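Local coordinates for RedY-like protein (Hahella chejuensis, PDB 2JDJ) that probably takes part in the biosynthesis of the red pigment prodigiosin, as a RedY-like member of the dimeric alpha/beta-barrel clan, at residues 60-63 with 64-68. Sequence-based numbering, arbitrary orientation.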
ATOM      1  N   LYS A  60      -4.996   3.798   4.672  1.00 27.93           N
ATOM      2  CA  LYS A  60      -6.359   3.413   4.306  1.00 29.53           C
ATOM      3  C   LYS A  60      -7.324   4.390   4.984  1.00 29.97           C
ATOM      4  O   LYS A  60      -7.268   4.579   6.210  1.00 29.14           O
ATOM      5  CB  LYS A  60      -6.647   1.957   4.704  1.00 29.20           C
ATOM      6  CG  LYS A  60      -8.023   1.463   4.277  1.00 31.28           C
ATOM      7  CD  LYS A  60      -8.254  -0.027   4.566  1.00 31.53           C
ATOM      8  CE  LYS A  60      -8.093  -0.883   3.307  1.00 33.98           C
ATOM      9  NZ  LYS A  60      -8.540  -2.285   3.506  1.00 37.52           N
ATOM     10  N   ILE A  61      -8.184   5.026   4.178  1.00 30.15           N
ATOM     11  CA  ILE A  61      -9.109   6.061   4.665  1.00 30.18           C
ATOM     12  C   ILE A  61     -10.553   5.796   4.257  1.00 30.80           C
ATOM     13  O   ILE A  61     -10.821   5.110   3.256  1.00 30.99           O
ATOM     14  CB  ILE A  61      -8.730   7.483   4.174  1.00 30.60           C
ATOM     15  CG1 ILE A  61      -8.594   7.508   2.642  1.00 29.08           C
ATOM     16  CG2 ILE A  61      -7.453   8.016   4.884  1.00 29.68           C
ATOM     17  CD1 ILE A  61      -8.279   8.894   2.061  1.00 29.41           C
ATOM     18  N   THR A  62     -11.474   6.353   5.038  1.00 31.15           N
ATOM     19  CA  THR A  62     -12.908   6.197   4.811  1.00 32.34           C
ATOM     20  C   THR A  62     -13.263   6.779   3.453  1.00 32.71           C
ATOM     21  O   THR A  62     -13.842   6.096   2.595  1.00 33.58           O
ATOM     22  CB  THR A  62     -13.715   6.893   5.920  1.00 32.46           C
ATOM     23  OG1 THR A  62     -13.216   8.230   6.106  1.00 31.86           O
ATOM     24  CG2 THR A  62     -13.575   6.116   7.229  1.00 32.14           C
ATOM     25  N   ASP A  63     -12.888   8.034   3.261  1.00 33.06           N
ATOM     26  CA  ASP A  63     -12.933   8.674   1.949  1.00 34.19           C
ATOM     27  C   ASP A  63     -12.002   9.865   1.965  1.00 34.04           C
ATOM     28  O   ASP A  63     -11.660  10.388   3.041  1.00 34.13           O
ATOM     29  CB  ASP A  63     -14.348   9.120   1.585  1.00 34.83           C
ATOM     30  CG  ASP A  63     -14.940  10.040   2.619  1.00 35.72           C
ATOM     31  OD1 ASP A  63     -14.596  11.233   2.603  1.00 36.55           O
ATOM     32  OD2 ASP A  63     -15.738   9.561   3.463  1.00 38.36           O
ATOM     33  N   ARG A  64     -11.604  10.286   0.767  1.00 33.89           N
ATOM     34  CA  ARG A  64     -10.653  11.383   0.575  1.00 34.02           C
ATOM     35  C   ARG A  64     -11.133  12.683   1.188  1.00 33.62           C
ATOM     36  O   ARG A  64     -10.334  13.496   1.671  1.00 33.25           O
ATOM     37  CB  ARG A  64     -10.368  11.592  -0.925  1.00 34.17           C
ATOM     38  CG  ARG A  64      -9.161  12.464  -1.222  1.00 34.70           C
ATOM     39  CD  ARG A  64      -7.914  11.939  -0.532  1.00 36.67           C
ATOM     40  NE  ARG A  64      -6.735  11.959  -1.401  1.00 38.99           N
ATOM     41  CZ  ARG A  64      -5.760  12.857  -1.334  1.00 39.17           C
ATOM     42  NH1 ARG A  64      -5.795  13.839  -0.438  1.00 38.62           N
ATOM     43  NH2 ARG A  64      -4.734  12.759  -2.167  1.00 41.35           N
ATOM     44  N   ALA A  65     -12.447  12.885   1.150  1.00 33.64           N
ATOM     45  CA  ALA A  65     -13.058  14.077   1.733  1.00 34.04           C
ATOM     46  C   ALA A  65     -12.759  14.171   3.244  1.00 34.09           C
ATOM     47  O   ALA A  65     -12.327  15.221   3.750  1.00 33.92           O
ATOM     48  CB  ALA A  65     -14.568  14.073   1.456  1.00 34.00           C
ATOM     49  N   ALA A  66     -12.984  13.064   3.951  1.00 34.30           N
ATOM     50  CA  ALA A  66     -12.727  12.996   5.398  1.00 34.57           C
ATOM     51  C   ALA A  66     -11.236  13.208   5.708  1.00 34.61           C
ATOM     52  O   ALA A  66     -10.887  13.959   6.611  1.00 34.46           O
ATOM     53  CB  ALA A  66     -13.217  11.669   5.964  1.00 34.17           C
ATOM     54  N   PHE A  67     -10.362  12.557   4.935  1.00 35.26           N
ATOM     55  CA  PHE A  67      -8.903  12.726   5.107  1.00 35.32           C
ATOM     56  C   PHE A  67      -8.440  14.167   4.910  1.00 35.50           C
ATOM     57  O   PHE A  67      -7.647  14.683   5.690  1.00 34.53           O
ATOM     58  CB  PHE A  67      -8.112  11.778   4.208  1.00 35.03           C
ATOM     59  CG  PHE A  67      -6.621  11.794   4.469  1.00 35.58           C
ATOM     60  CD1 PHE A  67      -6.109  11.374   5.694  1.00 35.46           C
ATOM     61  CD2 PHE A  67      -5.732  12.240   3.492  1.00 35.07           C
ATOM     62  CE1 PHE A  67      -4.728  11.391   5.948  1.00 35.95           C
ATOM     63  CE2 PHE A  67      -4.351  12.262   3.733  1.00 35.61           C
ATOM     64  CZ  PHE A  67      -3.848  11.836   4.966  1.00 35.01           C
ATOM     65  N   ASP A  68      -8.956  14.816   3.871  1.00 36.57           N
ATOM     66  CA  ASP A  68      -8.623  16.205   3.585  1.00 37.83           C
ATOM     67  C   ASP A  68      -8.931  17.152   4.747  1.00 38.24           C
ATOM     68  O   ASP A  68      -8.143  18.055   5.042  1.00 38.31           O
ATOM     69  CB  ASP A  68      -9.332  16.660   2.307  1.00 38.32           C
ATOM     70  CG  ASP A  68      -8.653  16.140   1.050  1.00 40.15           C
ATOM     71  OD1 ASP A  68      -7.764  15.253   1.144  1.00 40.94           O
ATOM     72  OD2 ASP A  68      -9.008  16.619  -0.043  1.00 43.24           O
TER
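Asp-63 N-caps helix 64-71 at the tight turn where strand 55-61 gives way to that helix, and Ile-61 and Phe-67 close the inner side of the same turn. In the cap, Asp-63 OD1 accepts from Ala-66 N at 2.8 Å, with an N-H...O angle of 156°, and is met from above the carboxylate plane, 37° out of it. With CG set between the backbone N and the carbonyl carbon (chi1 56°), the carboxylate folds forward over the first turn, and OD1 also comes within 3.1 Å of Ala-65 CB. Asp-63 O starts the helical pattern, accepting from Phe-67 N at 3.2 Å in a nearly straight bond. Beside the cap, Thr-62 OG1 lies 3.4 Å from Ala-66 CB.

On the buried side, the side chains of Ile-61 and Phe-67 cross at about a right angle. Both branches of the isoleucine take part: Ile-61 CD1 rests 3.6 Å from Phe-67 CB, while Ile-61 CG2 approaches the ring obliquely, 3.7 Å from Phe-67 CD1. CD1 of Ile-61 also packs against the start of the helix at Arg-64 CA. Beyond this, Arg-64 bends at chi2 and chi3 to bring NH1 to the syn side of Asp-68 OD1, a salt bridge of 2.9 Å one turn along the helix, with the oxygen close to the guanidinium plane.

A second ion pair, from Arg-64 NH2 to Glu-92, ties this helix to strand 87-97. Ile-4 of strand 2-10 packs on Ile-61, Arg-64 and Phe-67, whereas Ser-36, just before strand 37-44, borders Thr-62, Ala-66 and Phe-67, so the capped turn lies at the end of strand 55-61, flanked by strand 2-10 on one hand and by the loop leading into strand 37-44 on the other.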